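Local coordinates for protein collagen adhesin (Staphylococcus aureus, PDB 2F68) that binds collagen at the bacterial surface, probably by closing its two domains around the triple helix in a "collagen hug", at residues T232-N235 / T236-T239; N172-N175 / E176-V180; T220-E223 / K224-G228. One frame throughout, in Å; residues are numbered along the deposited sequence.

Contact 1: T232-N235 / T236-T239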
loop_
_atom_site.group_PDB
_atom_site.type_symbol
_atom_site.label_atom_id
_atom_site.label_comp_id
_atom_site.label_asym_id
_atom_site.label_seq_id
_atom_site.Cartn_x
_atom_site.Cartn_y
_atom_site.Cartn_z
ATOM N N THR A 232 25.803 -0.011 -6.313
ATOM C CA THR A 232 26.439 0.049 -5.000
ATOM C C THR A 232 25.385 0.230 -3.912
ATOM O O THR A 232 24.623 1.199 -3.926
ATOM C CB THR A 232 27.479 1.194 -4.917
ATOM O OG1 THR A 232 28.313 1.175 -6.081
ATOM C CG2 THR A 232 28.350 1.048 -3.673
ATOM N N VAL A 233 25.345 -0.716 -2.976
ATOM C CA VAL A 233 24.369 -0.689 -1.889
ATOM C C VAL A 233 25.058 -0.627 -0.527
ATOM O O VAL A 233 25.842 -1.513 -0.173
ATOM C CB VAL A 233 23.407 -1.910 -1.942
ATOM C CG1 VAL A 233 22.433 -1.880 -0.771
ATOM C CG2 VAL A 233 22.645 -1.946 -3.263
ATOM N N ASP A 234 24.766 0.433 0.220
ATOM C CA ASP A 234 25.203 0.558 1.604
ATOM C C ASP A 234 23.996 0.311 2.508
ATOM O O ASP A 234 23.157 1.195 2.696
ATOM C CB ASP A 234 25.812 1.943 1.858
ATOM C CG ASP A 234 26.660 1.993 3.121
ATOM O OD1 ASP A 234 26.140 1.689 4.217
ATOM O OD2 ASP A 234 27.851 2.354 3.016
ATOM N N ASN A 235 23.917 -0.903 3.049
ATOM C CA ASN A 235 22.771 -1.345 3.847
ATOM C C ASN A 235 22.608 -0.589 5.166
ATOM O O ASN A 235 21.484 -0.380 5.632
ATOM C CB ASN A 235 22.856 -2.854 4.107
ATOM C CG ASN A 235 21.555 -3.435 4.642
ATOM O OD1 ASN A 235 21.523 -4.008 5.731
ATOM N ND2 ASN A 235 20.477 -3.289 3.877
ATOM N N THR A 236 23.730 -0.183 5.756
ATOM C CA THR A 236 23.730 0.558 7.017
ATOM C C THR A 236 23.259 2.002 6.816
ATOM O O THR A 236 22.486 2.528 7.621
ATOM C CB THR A 236 25.128 0.545 7.685
ATOM O OG1 THR A 236 25.678 -0.777 7.631
ATOM C CG2 THR A 236 25.043 0.994 9.142
ATOM N N LYS A 237 23.722 2.630 5.736
ATOM C CA LYS A 237 23.374 4.017 5.424
ATOM C C LYS A 237 22.089 4.142 4.600
ATOM O O LYS A 237 21.594 5.253 4.386
ATOM C CB LYS A 237 24.535 4.715 4.705
ATOM C CG LYS A 237 25.730 5.031 5.599
ATOM C CD LYS A 237 26.810 5.817 4.855
ATOM C CE LYS A 237 26.457 7.296 4.710
ATOM N NZ LYS A 237 26.474 8.022 6.013
ATOM N N ASN A 238 21.559 3.002 4.153
ATOM C CA ASN A 238 20.355 2.938 3.313
ATOM C C ASN A 238 20.456 3.776 2.033
ATOM O O ASN A 238 19.578 4.589 1.733
ATOM C CB ASN A 238 19.095 3.299 4.118
ATOM C CG ASN A 238 18.699 2.214 5.104
ATOM O OD1 ASN A 238 18.491 1.059 4.730
ATOM N ND2 ASN A 238 18.581 2.587 6.374
ATOM N N THR A 239 21.541 3.568 1.289
ATOM C CA THR A 239 21.782 4.290 0.040
ATOM C C THR A 239 22.073 3.340 -1.119
ATOM O O THR A 239 22.832 2.379 -0.973
ATOM C CB THR A 239 22.948 5.301 0.168
ATOM O OG1 THR A 239 24.089 4.654 0.747
ATOM C CG2 THR A 239 22.547 6.490 1.034
#
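Asp234 and Thr239 pair across the mouth of a beta hairpin whose closing rung carries a G1 beta bulge, with Asn238 and Thr239 both facing the aspartate. Asn238 takes the left-handed backbone conformation (phi 55°) found at the first position of such bulges. Two backbone bonds close the rung: Asp234 N to Thr239 O at 3.0 Å, and Thr239 N back to Asp234 O at 3.2 Å. On the sheet face shared by the pair, Thr239 OG1 comes against Asp234 CB at 3.4 Å. The carboxylate itself swings toward the loop: CG lies anti to the Asp234 backbone N (chi1 -162°), and OD1 accepts the N-H of Lys237 at 3.0 Å. That donor arrives from above the carboxylate plane, tying the loop back to the strand it left. Lys237 lays its aliphatic stem obliquely over the same group, CB standing 3.5 Å from Asp234 OD1. The chain then bends twice, leaving NZ 6.6 Å from Asp234 OD2, too far for an ion pair. The two asparagines point elsewhere and dock the loop on strand 194-207: Asn235 ND2 bonds to Leu196 O, while the Asn238 amide bonds to Leu196 N and Gln195 OE1. Beside the Asp234 N bond, Thr239 O also receives a CA-H contact from Val233 CA at 3.6 Å.

Contact 2: N172-N175 / E176-V180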
loop_
_atom_site.group_PDB
_atom_site.type_symbol
_atom_site.label_atom_id
_atom_site.label_comp_id
_atom_site.label_asym_id
_atom_site.label_seq_id
_atom_site.Cartn_x
_atom_site.Cartn_y
_atom_site.Cartn_z
ATOM N N ASN A 172 12.403 4.077 -12.039
ATOM C CA ASN A 172 12.133 3.936 -13.468
ATOM C C ASN A 172 13.045 4.818 -14.320
ATOM O O ASN A 172 12.815 6.021 -14.457
ATOM C CB ASN A 172 10.656 4.228 -13.760
ATOM C CG ASN A 172 9.713 3.298 -13.011
ATOM O OD1 ASN A 172 9.844 2.075 -13.073
ATOM N ND2 ASN A 172 8.748 3.879 -12.306
ATOM N N ILE A 173 14.080 4.201 -14.891
ATOM C CA ILE A 173 15.104 4.915 -15.657
ATOM C C ILE A 173 14.931 4.696 -17.162
ATOM O O ILE A 173 14.689 3.572 -17.608
ATOM C CB ILE A 173 16.537 4.485 -15.235
ATOM C CG1 ILE A 173 16.651 4.377 -13.708
ATOM C CG2 ILE A 173 17.580 5.455 -15.794
ATOM C CD1 ILE A 173 17.862 3.597 -13.221
ATOM N N ASN A 174 15.063 5.783 -17.926
ATOM C CA ASN A 174 14.955 5.775 -19.393
ATOM C C ASN A 174 13.694 5.063 -19.894
ATOM O O ASN A 174 13.766 4.061 -20.610
ATOM C CB ASN A 174 16.228 5.194 -20.034
ATOM C CG ASN A 174 16.348 5.523 -21.518
ATOM O OD1 ASN A 174 15.658 6.402 -22.038
ATOM N ND2 ASN A 174 17.237 4.815 -22.204
ATOM N N ASN A 175 12.542 5.608 -19.512
ATOM C CA ASN A 175 11.237 4.999 -19.780
ATOM C C ASN A 175 10.848 4.904 -21.256
ATOM O O ASN A 175 10.086 4.014 -21.641
ATOM C CB ASN A 175 10.143 5.737 -19.003
ATOM C CG ASN A 175 10.303 5.602 -17.501
ATOM O OD1 ASN A 175 10.255 4.499 -16.957
ATOM N ND2 ASN A 175 10.488 6.729 -16.823
ATOM N N GLU A 176 11.371 5.814 -22.072
ATOM C CA GLU A 176 11.042 5.861 -23.498
ATOM C C GLU A 176 12.098 5.182 -24.374
ATOM O O GLU A 176 12.007 5.222 -25.605
ATOM C CB GLU A 176 10.812 7.310 -23.950
ATOM C CG GLU A 176 9.636 8.012 -23.265
ATOM C CD GLU A 176 8.295 7.339 -23.527
ATOM O OE1 GLU A 176 8.000 7.018 -24.699
ATOM O OE2 GLU A 176 7.534 7.139 -22.558
ATOM N N LYS A 177 13.085 4.556 -23.729
ATOM C CA LYS A 177 14.170 3.826 -24.404
ATOM C C LYS A 177 14.919 4.690 -25.426
ATOM O O LYS A 177 15.191 4.255 -26.550
ATOM C CB LYS A 177 13.647 2.534 -25.055
ATOM C CG LYS A 177 12.970 1.567 -24.092
ATOM C CD LYS A 177 12.325 0.408 -24.839
ATOM C CE LYS A 177 11.469 -0.451 -23.918
ATOM N NZ LYS A 177 10.231 0.249 -23.467
ATOM N N SER A 178 15.248 5.914 -25.021
ATOM C CA SER A 178 15.938 6.868 -25.888
ATOM C C SER A 178 17.455 6.709 -25.816
ATOM O O SER A 178 17.988 6.196 -24.828
ATOM C CB SER A 178 15.538 8.302 -25.529
ATOM O OG SER A 178 15.868 8.606 -24.184
ATOM N N TYR A 179 18.139 7.151 -26.870
ATOM C CA TYR A 179 19.599 7.142 -26.918
ATOM C C TYR A 179 20.172 8.157 -25.933
ATOM O O TYR A 179 19.672 9.278 -25.821
ATOM C CB TYR A 179 20.095 7.436 -28.340
ATOM C CG TYR A 179 21.605 7.463 -28.485
ATOM C CD1 TYR A 179 22.324 6.292 -28.724
ATOM C CD2 TYR A 179 22.313 8.662 -28.390
ATOM C CE1 TYR A 179 23.711 6.312 -28.859
ATOM C CE2 TYR A 179 23.698 8.693 -28.523
ATOM C CZ TYR A 179 24.389 7.516 -28.757
ATOM O OH TYR A 179 25.759 7.544 -28.891
ATOM N N VAL A 180 21.223 7.752 -25.224
ATOM C CA VAL A 180 21.862 8.608 -24.229
ATOM C C VAL A 180 23.323 8.901 -24.601
ATOM O O VAL A 180 24.048 8.016 -25.065
ATOM C CB VAL A 180 21.708 8.021 -22.788
ATOM C CG1 VAL A 180 22.628 6.821 -22.556
ATOM C CG2 VAL A 180 21.926 9.095 -21.734
HETATM O O HOH W 1 12.732 7.821 -21.190
#
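A type I beta turn from Asn174 to Lys177, where strand 166-173 ends, is braced by the side chain of Asn174 reaching over to Ser178. The turn's own bond, Lys177 N to Asn174 O, is 3.2 Å long. The Asn174 amide then grips the backbone of a single residue at two points. OD1 accepts Ser178 N at 3.1 Å, and ND2 donates to Ser178 O at 3.1 Å, in the carbonyl plane and on a lone pair. The amide can face Ser178 this way because CG lies anti to the backbone N of Asn174 (chi1 -163°), and the paired bonds fix its rotation. Ser178 OG, hydrogen-bonded to Glu280 OE1, also stands 3.1 Å from Asn174 OD1. A water accepts Glu176 N at 2.6 Å and donates a weak bond to Asn174 OD1, so OD1 is approached by a backbone N-H, a hydroxyl and a water. Asn174 ND2 additionally binds Gly249 O, at the end of helix 246-249. Asn175 ND2 bonds to Val151 O, in the segment leading to strand 154-156, and its side chain touches Tyr154 of that strand; Lys177 touches Ser253 of strand 252-262. From here the chain leads to strand 184-190 of the other sheet, onto which Ile173 packs.

Contact 3: T220-E223 / K224-G228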
loop_
_atom_site.group_PDB
_atom_site.type_symbol
_atom_site.label_atom_id
_atom_site.label_comp_id
_atom_site.label_asym_id
_atom_site.label_seq_id
_atom_site.Cartn_x
_atom_site.Cartn_y
_atom_site.Cartn_z
ATOM N N THR A 220 24.575 -9.265 -8.986
ATOM C CA THR A 220 25.719 -9.948 -9.597
ATOM C C THR A 220 25.463 -10.282 -11.070
ATOM O O THR A 220 26.348 -10.114 -11.910
ATOM C CB THR A 220 26.093 -11.236 -8.819
ATOM O OG1 THR A 220 26.067 -10.975 -7.410
ATOM C CG2 THR A 220 27.484 -11.727 -9.211
ATOM N N ASP A 221 24.249 -10.742 -11.372
ATOM C CA ASP A 221 23.861 -11.088 -12.742
ATOM C C ASP A 221 23.690 -9.858 -13.633
ATOM O O ASP A 221 23.905 -9.931 -14.844
ATOM C CB ASP A 221 22.577 -11.927 -12.749
ATOM C CG ASP A 221 22.766 -13.303 -12.124
ATOM O OD1 ASP A 221 23.868 -13.881 -12.247
ATOM O OD2 ASP A 221 21.803 -13.810 -11.511
ATOM N N PHE A 222 23.301 -8.736 -13.027
ATOM C CA PHE A 222 23.140 -7.470 -13.743
ATOM C C PHE A 222 24.493 -6.873 -14.129
ATOM O O PHE A 222 24.670 -6.398 -15.252
ATOM C CB PHE A 222 22.335 -6.472 -12.899
ATOM C CG PHE A 222 22.027 -5.178 -13.607
ATOM C CD1 PHE A 222 20.896 -5.061 -14.411
ATOM C CD2 PHE A 222 22.861 -4.072 -13.463
ATOM C CE1 PHE A 222 20.606 -3.865 -15.066
ATOM C CE2 PHE A 222 22.580 -2.872 -14.112
ATOM C CZ PHE A 222 21.450 -2.769 -14.915
ATOM N N GLU A 223 25.440 -6.905 -13.193
ATOM C CA GLU A 223 26.775 -6.343 -13.405
ATOM C C GLU A 223 27.629 -7.183 -14.359
ATOM O O GLU A 223 28.554 -6.666 -14.989
ATOM C CB GLU A 223 27.498 -6.151 -12.067
ATOM C CG GLU A 223 26.921 -5.033 -11.200
ATOM C CD GLU A 223 27.645 -4.862 -9.871
ATOM O OE1 GLU A 223 28.722 -5.467 -9.679
ATOM O OE2 GLU A 223 27.132 -4.112 -9.013
ATOM N N LYS A 224 27.313 -8.473 -14.457
ATOM C CA LYS A 224 28.001 -9.378 -15.379
ATOM C C LYS A 224 27.480 -9.239 -16.809
ATOM O O LYS A 224 28.262 -9.246 -17.762
ATOM C CB LYS A 224 27.883 -10.831 -14.911
ATOM C CG LYS A 224 28.847 -11.209 -13.796
ATOM C CD LYS A 224 28.659 -12.658 -13.373
ATOM C CE LYS A 224 29.613 -13.046 -12.251
ATOM N NZ LYS A 224 31.032 -13.119 -12.702
ATOM N N ALA A 225 26.160 -9.120 -16.949
ATOM C CA ALA A 225 25.522 -8.945 -18.255
ATOM C C ALA A 225 25.771 -7.548 -18.821
ATOM O O ALA A 225 25.845 -7.369 -20.038
ATOM C CB ALA A 225 24.031 -9.223 -18.160
ATOM N N PHE A 226 25.896 -6.569 -17.928
ATOM C CA PHE A 226 26.226 -5.200 -18.308
ATOM C C PHE A 226 27.553 -4.787 -17.662
ATOM O O PHE A 226 27.564 -4.293 -16.532
ATOM C CB PHE A 226 25.105 -4.233 -17.904
ATOM C CG PHE A 226 23.746 -4.613 -18.432
ATOM C CD1 PHE A 226 23.381 -4.309 -19.739
ATOM C CD2 PHE A 226 22.825 -5.263 -17.615
ATOM C CE1 PHE A 226 22.124 -4.655 -20.229
ATOM C CE2 PHE A 226 21.565 -5.613 -18.095
ATOM C CZ PHE A 226 21.214 -5.308 -19.406
ATOM N N PRO A 227 28.681 -5.009 -18.370
ATOM C CA PRO A 227 29.993 -4.607 -17.855
ATOM C C PRO A 227 30.131 -3.087 -17.761
ATOM O O PRO A 227 29.800 -2.370 -18.708
ATOM C CB PRO A 227 30.972 -5.181 -18.885
ATOM C CG PRO A 227 30.177 -5.345 -20.127
ATOM C CD PRO A 227 28.783 -5.666 -19.686
ATOM N N GLY A 228 30.613 -2.612 -16.615
ATOM C CA GLY A 228 30.705 -1.180 -16.345
ATOM C C GLY A 228 29.624 -0.706 -15.391
ATOM O O GLY A 228 29.792 0.307 -14.707
HETATM O O HOH W 2 29.731 -4.245 -14.397
#
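Phe226 sets the CD2 edge of its ring over one face of the Phe222 ring at the C-terminal end of helix 218-225, where Phe226 is the first residue to leave helical backbone angles. Its CB sits 3.5 Å from Phe222 O, the carbonyl that also accepts Phe226 N at 2.9 Å. With CG anti to its own carbonyl carbon (chi1 -54°), the ring is carried out across the helix, alongside the Phe222 ring. CG passes Phe222 O at 3.8 Å; CD2 comes closer, 3.2 Å, with Phe222 O at the ring's edge and near its plane. CE2 goes on to meet Phe222 CE1 at 3.6 Å, and beyond it the ring leaves Phe222 behind. The rings meet obliquely, centroids 4.8 Å apart and planes at 46°. On another side of the helix Lys224 lies alongside Thr220, CE to CG2 at 3.9 Å. Beyond the helix end a water stands 2.8 Å from Glu223 O and takes a weak bond from Gly228 N. Both phenylalanines are buried: Phe222 packs on Ile203 and Val205 of strand 194-207, Phe226 on Tyr213 of strand 211-213 and the steeply inclined ring of Tyr248 in helix 246-249. Glu223 OE2 bonds to Ile231 N, linking the helix to strand 230-234, which follows it.

Overall arrangement
All three contacts belong to the collagen-binding domain and follow the chain in the order 2, 3, 1. Contacts 3 and 1 adjoin in sequence, the helix end leading into the hairpin strand, with centres 19 Å apart. Both rest on strand 194-207, contact 3 through Phe222 and contact 1 through Val233. Contacts 2 and 3 have centres 18 Å apart and nearest atoms about 8 Å apart; helix 246-249 links them indirectly, meeting Asn174 through Gly249 and Phe226 through Tyr248. Contacts 1 and 2 are farthest apart, 25 Å between centres. Each fixes a turn or helix end on the domain's beta framework, contacts 1 and 2 at its surface and contact 3 partly buried.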